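Local coordinates for luciferase-like monooxygenase (Streptomyces bottropensis, PDB 4US5), which probably acts as a flavin-utilising monooxygenase of the bacterial luciferase family, built on a TIM barrel and incorporating oxygen from O2 into its substrate, at residues A236-A241 with P260-V265; F246-S251 with P271-L276. One frame throughout, in Å; residues are numbered along the deposited sequence.

Contact 1: residues A236-A241 with P260-V265; sequences AQRVYA and PADLAV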
ATOM      1  N   ALA B 236       1.208 -35.381   9.110  1.00 21.43           N
ATOM      2  CA  ALA B 236       1.899 -34.133   9.526  1.00 21.08           C
ATOM      3  C   ALA B 236       3.368 -34.219   9.184  1.00 22.87           C
ATOM      4  O   ALA B 236       3.960 -33.227   8.718  1.00 19.16           O
ATOM      5  CB  ALA B 236       1.725 -33.878  11.008  1.00 22.67           C
ATOM      6  N   GLN B 237       4.004 -35.383   9.434  1.00 23.11           N
ATOM      7  CA  GLN B 237       5.449 -35.508   9.149  1.00 23.05           C
ATOM      8  C   GLN B 237       5.736 -35.393   7.673  1.00 21.68           C
ATOM      9  O   GLN B 237       6.742 -34.814   7.273  1.00 22.90           O
ATOM     10  CB  GLN B 237       6.016 -36.837   9.674  1.00 25.53           C
ATOM     11  CG  GLN B 237       6.186 -36.864  11.192  1.00 28.47           C
ATOM     12  CD  GLN B 237       7.140 -35.802  11.692  1.00 27.37           C
ATOM     13  OE1 GLN B 237       8.203 -35.570  11.104  1.00 34.55           O
ATOM     14  NE2 GLN B 237       6.773 -35.157  12.757  1.00 29.35           N
ATOM     15  N   ARG B 238       4.850 -35.937   6.848  1.00 22.62           N
ATOM     16  CA  ARG B 238       4.986 -35.824   5.407  1.00 23.42           C
ATOM     17  C   ARG B 238       4.942 -34.328   4.976  1.00 21.17           C
ATOM     18  O   ARG B 238       5.816 -33.860   4.240  1.00 24.86           O
ATOM     19  CB  ARG B 238       3.886 -36.588   4.691  1.00 25.37           C
ATOM     20  CG  ARG B 238       3.842 -36.388   3.178  1.00 28.16           C
ATOM     21  CD  ARG B 238       2.617 -37.030   2.529  1.00 30.50           C
ATOM     22  NE  ARG B 238       2.451 -36.490   1.169  1.00 33.99           N
ATOM     23  CZ  ARG B 238       1.798 -35.380   0.842  1.00 35.31           C
ATOM     24  NH1 ARG B 238       1.089 -34.702   1.733  1.00 35.38           N
ATOM     25  NH2 ARG B 238       1.787 -34.988  -0.424  1.00 39.95           N
ATOM     26  N   VAL B 239       3.934 -33.614   5.445  1.00 22.19           N
ATOM     27  CA  VAL B 239       3.785 -32.165   5.099  1.00 20.12           C
ATOM     28  C   VAL B 239       5.026 -31.356   5.620  1.00 19.54           C
ATOM     29  O   VAL B 239       5.534 -30.455   4.939  1.00 18.58           O
ATOM     30  CB  VAL B 239       2.447 -31.593   5.639  1.00 21.66           C
ATOM     31  CG1 VAL B 239       2.328 -30.099   5.320  1.00 22.29           C
ATOM     32  CG2 VAL B 239       1.270 -32.348   5.046  1.00 21.66           C
ATOM     33  N   TYR B 240       5.550 -31.743   6.782  1.00 19.05           N
ATOM     34  CA  TYR B 240       6.705 -31.093   7.407  1.00 19.76           C
ATOM     35  C   TYR B 240       8.025 -31.313   6.662  1.00 19.26           C
ATOM     36  O   TYR B 240       8.944 -30.539   6.804  1.00 19.77           O
ATOM     37  CB  TYR B 240       6.849 -31.642   8.846  1.00 18.29           C
ATOM     38  CG  TYR B 240       7.964 -31.087   9.658  1.00 18.97           C
ATOM     39  CD1 TYR B 240       8.169 -29.709   9.779  1.00 17.72           C
ATOM     40  CD2 TYR B 240       8.788 -31.942  10.408  1.00 18.18           C
ATOM     41  CE1 TYR B 240       9.186 -29.199  10.571  1.00 17.36           C
ATOM     42  CE2 TYR B 240       9.788 -31.432  11.232  1.00 19.48           C
ATOM     43  CZ  TYR B 240       9.978 -30.074  11.310  1.00 19.08           C
ATOM     44  OH  TYR B 240      10.992 -29.593  12.099  1.00 21.97           O
ATOM     45  N   ALA B 241       8.095 -32.357   5.853  1.00 19.70           N
ATOM     46  CA  ALA B 241       9.317 -32.688   5.138  1.00 19.22           C
ATOM     47  C   ALA B 241       9.799 -31.550   4.227  1.00 18.78           C
ATOM     48  O   ALA B 241      10.995 -31.326   4.076  1.00 21.12           O
ATOM     49  CB  ALA B 241       9.115 -33.961   4.338  1.00 18.89           C
ATOM     50  N   PRO B 260       8.213 -29.761  -2.910  1.00 22.30           N
ATOM     51  CA  PRO B 260       7.005 -30.559  -2.659  1.00 22.19           C
ATOM     52  C   PRO B 260       7.243 -31.593  -1.578  1.00 21.37           C
ATOM     53  O   PRO B 260       8.370 -32.082  -1.433  1.00 23.53           O
ATOM     54  CB  PRO B 260       6.689 -31.200  -4.025  1.00 23.75           C
ATOM     55  CG  PRO B 260       7.730 -30.746  -4.979  1.00 24.67           C
ATOM     56  CD  PRO B 260       8.768 -29.937  -4.265  1.00 22.66           C
ATOM     57  N   ALA B 261       6.180 -31.934  -0.850  1.00 21.60           N
ATOM     58  CA  ALA B 261       6.280 -32.800   0.312  1.00 22.45           C
ATOM     59  C   ALA B 261       6.860 -34.181  -0.027  1.00 23.87           C
ATOM     60  O   ALA B 261       7.749 -34.672   0.664  1.00 27.16           O
ATOM     61  CB  ALA B 261       4.912 -32.940   0.983  1.00 22.12           C
ATOM     62  N   ASP B 262       6.319 -34.823  -1.046  1.00 26.60           N
ATOM     63  CA  ASP B 262       6.716 -36.220  -1.357  1.00 30.40           C
ATOM     64  C   ASP B 262       8.172 -36.304  -1.788  1.00 28.68           C
ATOM     65  O   ASP B 262       8.929 -37.141  -1.291  1.00 29.09           O
ATOM     66  CB  ASP B 262       5.773 -36.832  -2.383  1.00 30.21           C
ATOM     67  CG  ASP B 262       4.389 -37.102  -1.807  1.00 33.52           C
ATOM     68  OD1 ASP B 262       4.298 -37.503  -0.627  1.00 34.23           O
ATOM     69  OD2 ASP B 262       3.398 -36.926  -2.527  1.00 38.54           O
ATOM     70  N   LEU B 263       8.590 -35.382  -2.624  1.00 29.84           N
ATOM     71  CA  LEU B 263      10.003 -35.252  -2.968  1.00 28.95           C
ATOM     72  C   LEU B 263      10.853 -35.023  -1.726  1.00 29.09           C
ATOM     73  O   LEU B 263      11.934 -35.615  -1.564  1.00 25.66           O
ATOM     74  CB  LEU B 263      10.203 -34.079  -3.918  1.00 33.09           C
ATOM     75  CG  LEU B 263      11.620 -33.797  -4.471  1.00 38.31           C
ATOM     76  CD1 LEU B 263      11.563 -33.038  -5.800  1.00 43.00           C
ATOM     77  CD2 LEU B 263      12.487 -33.020  -3.494  1.00 41.07           C
ATOM     78  N   ALA B 264      10.392 -34.131  -0.855  1.00 23.12           N
ATOM     79  CA  ALA B 264      11.134 -33.846   0.368  1.00 22.81           C
ATOM     80  C   ALA B 264      11.246 -35.070   1.281  1.00 21.39           C
ATOM     81  O   ALA B 264      12.274 -35.277   1.899  1.00 23.32           O
ATOM     82  CB  ALA B 264      10.496 -32.660   1.118  1.00 21.25           C
ATOM     83  N   VAL B 265      10.191 -35.861   1.379  1.00 25.00           N
ATOM     84  CA  VAL B 265      10.216 -37.064   2.221  1.00 28.78           C
ATOM     85  C   VAL B 265      11.351 -37.973   1.746  1.00 31.51           C
ATOM     86  O   VAL B 265      12.219 -38.368   2.546  1.00 32.92           O
ATOM     87  CB  VAL B 265       8.879 -37.819   2.198  1.00 28.83           C
ATOM     88  CG1 VAL B 265       9.016 -39.229   2.824  1.00 28.75           C
ATOM     89  CG2 VAL B 265       7.815 -37.037   2.957  1.00 29.21           C
TER
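Ala261, in the first turn of helix 261-268, meets Arg238 on helix 233-251 in two ways. Its CB rests 3.5 Å from Arg238 O and also lies over the centre of one face of the Arg238 guanidinium, 4.0 Å from CZ. Asp262 follows and takes that same guanidinium at its edge, in a side-on salt bridge that uses two nitrogens for two oxygens: Arg238 NE reaches Asp262 OD1 at 2.8 Å, and Arg238 NH2 reaches Asp262 OD2 at 3.3 Å in a longer but nearly straight bond (N-H...O 174°). The carboxylate sits close to the guanidinium plane but is turned 57° against it, so both nitrogens approach its oxygens from above the carboxylate plane. Arg238 spans the gap because CG is anti to the backbone N and the chain runs extended to NE. Ala264, one turn after Ala261, puts CB 3.3 Å from Ala241 O, close packing of methyl on carbonyl. Val265 closes the interface with CG2, which lies 3.6 Å from Ala241 CB and also reaches the CA and CG of Arg238. With the methyls of Ala241 and Ala264 in touch and Ala261 set on a carbonyl, the two helix segments cross at 90° with axes 7.6 Å apart, a closeness such small side chains allow, and helix 261-268 packs onto the long helix beside the barrel. Glu235 forms a second salt bridge, with Arg238 NH1. The chemistry is thus divided: a seam of methyl groups set against each other and against backbone carbonyls, and at its margin an arginine whose charge is probably well balanced by two acidic groups.

Contact 2: residues F246-S251 with P271-L276; sequences FHRRMS and PGPDPL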
ATOM      1  N   PHE B 246      13.964 -27.735   3.103  1.00 20.58           N
ATOM      2  CA  PHE B 246      14.308 -26.330   2.882  1.00 23.33           C
ATOM      3  C   PHE B 246      15.475 -25.965   3.772  1.00 24.61           C
ATOM      4  O   PHE B 246      16.427 -25.319   3.328  1.00 24.99           O
ATOM      5  CB  PHE B 246      13.093 -25.404   3.140  1.00 21.57           C
ATOM      6  CG  PHE B 246      13.350 -23.943   2.848  1.00 21.80           C
ATOM      7  CD1 PHE B 246      13.354 -23.461   1.558  1.00 22.99           C
ATOM      8  CD2 PHE B 246      13.587 -23.059   3.894  1.00 22.90           C
ATOM      9  CE1 PHE B 246      13.599 -22.121   1.286  1.00 25.59           C
ATOM     10  CE2 PHE B 246      13.830 -21.714   3.647  1.00 24.38           C
ATOM     11  CZ  PHE B 246      13.820 -21.236   2.343  1.00 25.23           C
ATOM     12  N   HIS B 247      15.474 -26.447   5.007  1.00 25.49           N
ATOM     13  CA  HIS B 247      16.606 -26.158   5.886  1.00 27.76           C
ATOM     14  C   HIS B 247      17.907 -26.847   5.471  1.00 26.07           C
ATOM     15  O   HIS B 247      18.962 -26.268   5.595  1.00 26.43           O
ATOM     16  CB  HIS B 247      16.307 -26.514   7.338  1.00 27.60           C
ATOM     17  CG  HIS B 247      15.767 -25.375   8.117  1.00 30.64           C
ATOM     18  ND1 HIS B 247      14.445 -24.997   8.037  1.00 33.72           N
ATOM     19  CD2 HIS B 247      16.368 -24.485   8.940  1.00 30.81           C
ATOM     20  CE1 HIS B 247      14.253 -23.927   8.782  1.00 29.97           C
ATOM     21  NE2 HIS B 247      15.395 -23.626   9.377  1.00 36.37           N
ATOM     22  N   ARG B 248      17.816 -28.106   5.057  1.00 24.63           N
ATOM     23  CA  ARG B 248      19.009 -28.833   4.570  1.00 24.53           C
ATOM     24  C   ARG B 248      19.621 -28.034   3.440  1.00 26.34           C
ATOM     25  O   ARG B 248      20.837 -27.796   3.409  1.00 29.45           O
ATOM     26  CB  ARG B 248      18.644 -30.242   4.078  1.00 25.03           C
ATOM     27  CG  ARG B 248      19.767 -30.908   3.287  1.00 25.46           C
ATOM     28  CD  ARG B 248      19.385 -32.287   2.779  1.00 25.72           C
ATOM     29  NE  ARG B 248      19.417 -33.302   3.834  1.00 24.90           N
ATOM     30  CZ  ARG B 248      19.143 -34.586   3.638  1.00 28.37           C
ATOM     31  NH1 ARG B 248      18.833 -35.036   2.433  1.00 30.53           N
ATOM     32  NH2 ARG B 248      19.211 -35.432   4.643  1.00 29.93           N
ATOM     33  N   ARG B 249      18.764 -27.615   2.514  1.00 23.34           N
ATOM     34  CA  ARG B 249      19.222 -26.948   1.318  1.00 24.83           C
ATOM     35  C   ARG B 249      19.829 -25.599   1.632  1.00 25.46           C
ATOM     36  O   ARG B 249      20.887 -25.270   1.144  1.00 23.27           O
ATOM     37  CB  ARG B 249      18.059 -26.775   0.334  1.00 22.70           C
ATOM     38  CG  ARG B 249      17.664 -28.041  -0.383  1.00 23.05           C
ATOM     39  CD  ARG B 249      16.508 -27.721  -1.309  1.00 23.49           C
ATOM     40  NE  ARG B 249      16.099 -28.823  -2.140  1.00 22.05           N
ATOM     41  CZ  ARG B 249      15.118 -28.739  -3.032  1.00 24.41           C
ATOM     42  NH1 ARG B 249      14.385 -27.613  -3.127  1.00 24.56           N
ATOM     43  NH2 ARG B 249      14.815 -29.774  -3.771  1.00 24.19           N
HETATM   44  N   MSE B 250      19.174 -24.839   2.499  1.00 26.66           N
HETATM   45  CA  MSE B 250      19.704 -23.526   2.867  1.00 25.74           C
HETATM   46  C   MSE B 250      21.040 -23.664   3.572  1.00 26.18           C
HETATM   47  O   MSE B 250      21.928 -22.831   3.380  1.00 25.50           O
HETATM   48  CB  MSE B 250      18.726 -22.753   3.746  1.00 28.81           C
HETATM   49  CG  MSE B 250      17.422 -22.390   3.017  1.00 29.96           C
HETATM   50 SE   MSE B 250      17.676 -21.006   1.633  1.00 37.66          SE
HETATM   51  CE  MSE B 250      17.845 -19.393   2.782  1.00 37.79           C
ATOM     52  N   SER B 251      21.215 -24.711   4.371  1.00 24.19           N
ATOM     53  CA  SER B 251      22.486 -24.902   5.082  1.00 26.07           C
ATOM     54  C   SER B 251      23.630 -25.165   4.107  1.00 29.99           C
ATOM     55  O   SER B 251      24.786 -24.976   4.449  1.00 31.56           O
ATOM     56  CB  SER B 251      22.400 -26.044   6.121  1.00 25.10           C
ATOM     57  OG  SER B 251      22.353 -27.331   5.531  1.00 23.92           O
ATOM     58  N   PRO B 271      21.049 -39.756   3.578  1.00 43.02           N
ATOM     59  CA  PRO B 271      22.038 -39.101   4.423  1.00 41.96           C
ATOM     60  C   PRO B 271      22.260 -37.643   4.019  1.00 40.22           C
ATOM     61  O   PRO B 271      22.149 -37.302   2.833  1.00 40.41           O
ATOM     62  CB  PRO B 271      23.319 -39.916   4.177  1.00 47.28           C
ATOM     63  CG  PRO B 271      22.850 -41.254   3.697  1.00 48.23           C
ATOM     64  CD  PRO B 271      21.561 -41.006   2.967  1.00 46.66           C
ATOM     65  N   GLY B 272      22.563 -36.790   4.991  1.00 35.97           N
ATOM     66  CA  GLY B 272      22.783 -35.380   4.712  1.00 33.99           C
ATOM     67  C   GLY B 272      22.476 -34.490   5.907  1.00 32.55           C
ATOM     68  O   GLY B 272      21.998 -34.960   6.923  1.00 32.69           O
ATOM     69  N   PRO B 273      22.775 -33.198   5.786  1.00 33.53           N
ATOM     70  CA  PRO B 273      22.445 -32.274   6.848  1.00 32.02           C
ATOM     71  C   PRO B 273      20.963 -32.353   7.224  1.00 30.92           C
ATOM     72  O   PRO B 273      20.087 -32.483   6.350  1.00 32.68           O
ATOM     73  CB  PRO B 273      22.787 -30.900   6.257  1.00 32.42           C
ATOM     74  CG  PRO B 273      23.700 -31.174   5.095  1.00 35.29           C
ATOM     75  CD  PRO B 273      23.293 -32.507   4.580  1.00 35.12           C
ATOM     76  N   ASP B 274      20.698 -32.332   8.524  1.00 30.21           N
ATOM     77  CA  ASP B 274      19.342 -32.143   9.041  1.00 27.97           C
ATOM     78  C   ASP B 274      19.457 -31.164  10.218  1.00 32.46           C
ATOM     79  O   ASP B 274      19.437 -31.581  11.384  1.00 35.98           O
ATOM     80  CB  ASP B 274      18.750 -33.487   9.451  1.00 30.61           C
ATOM     81  CG  ASP B 274      17.252 -33.424   9.693  1.00 28.79           C
ATOM     82  OD1 ASP B 274      16.723 -32.312   9.926  1.00 31.23           O
ATOM     83  OD2 ASP B 274      16.616 -34.483   9.635  1.00 31.76           O
ATOM     84  N   PRO B 275      19.661 -29.873   9.910  1.00 29.65           N
ATOM     85  CA  PRO B 275      19.806 -28.851  10.934  1.00 30.70           C
ATOM     86  C   PRO B 275      18.686 -28.890  11.974  1.00 30.71           C
ATOM     87  O   PRO B 275      18.958 -28.685  13.152  1.00 30.29           O
ATOM     88  CB  PRO B 275      19.735 -27.533  10.154  1.00 30.80           C
ATOM     89  CG  PRO B 275      20.080 -27.879   8.767  1.00 31.08           C
ATOM     90  CD  PRO B 275      19.664 -29.295   8.551  1.00 31.38           C
ATOM     91  N   LEU B 276      17.463 -29.193  11.560  1.00 29.12           N
ATOM     92  CA  LEU B 276      16.346 -29.189  12.508  1.00 28.73           C
ATOM     93  C   LEU B 276      16.437 -30.368  13.507  1.00 26.76           C
ATOM     94  O   LEU B 276      16.015 -30.252  14.659  1.00 29.12           O
ATOM     95  CB  LEU B 276      15.016 -29.222  11.781  1.00 25.93           C
ATOM     96  CG  LEU B 276      14.778 -28.053  10.837  1.00 25.51           C
ATOM     97  CD1 LEU B 276      13.456 -28.228  10.122  1.00 25.73           C
ATOM     98  CD2 LEU B 276      14.836 -26.732  11.597  1.00 25.55           C
TER
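Arg248, His247 and Pro273 bury the most surface where the C-terminal part of helix 233-251 meets the irregular segment 271-276. Arg248 donates NE to Pro273 O at 2.7 Å in an essentially straight bond (179°), with the oxygen in the guanidinium plane and the donor in the carbonyl plane. A bend at chi3 (-76°) turns the guanidinium over Gly272, whose CA lies 3.6 Å from NH2; a CB on Gly272 would run into Arg248 CZ. NH1 and NH2 also bond the backbone oxygens of Glu267 and Lys270, so one side chain gathers three carbonyls. Replacing Arg248 by alanine is likely to leave the carbonyls of Pro273, Glu267 and Lys270 without this donor and to weaken the hold of 271-276 on the helix. Pro273 lies alongside Ser251, its CB 3.7 Å from Ser251 OG. His247 offers a ring face to Leu276, whose CD2 stands over its centre, 3.7 Å from the centroid, a CH-pi contact. Between these points Pro275 CG packs 3.7 Å from His247 O. The chemistry implies a loop fixed to the helix through main-chain oxygens at one end and apolar contact at the other, with the arginine's charge probably shared among carbonyl dipoles.

Both contacts use helix 233-251, and their centres lie about 14 Å apart. Contact 1 brings helix 261-268 against its N-terminal half; contact 2 brings the following loop, on the way to strand 286-289, against its last turns. They touch directly: Tyr240 OH of 236-241 lies 3.4 Å from Leu276 CD1 of 271-276, and Leu263 CD2 of 260-265 lies 4.0 Å from Arg249 NH2 of 246-251. Each centre is about 23 Å from the centre of the chain, on the same side of it. The nearest approaches to bound sodium ions are about 8 Å from the Val239 side chain and about 12 Å from that of His247, so neither contact supplies a ligand to a sodium ion.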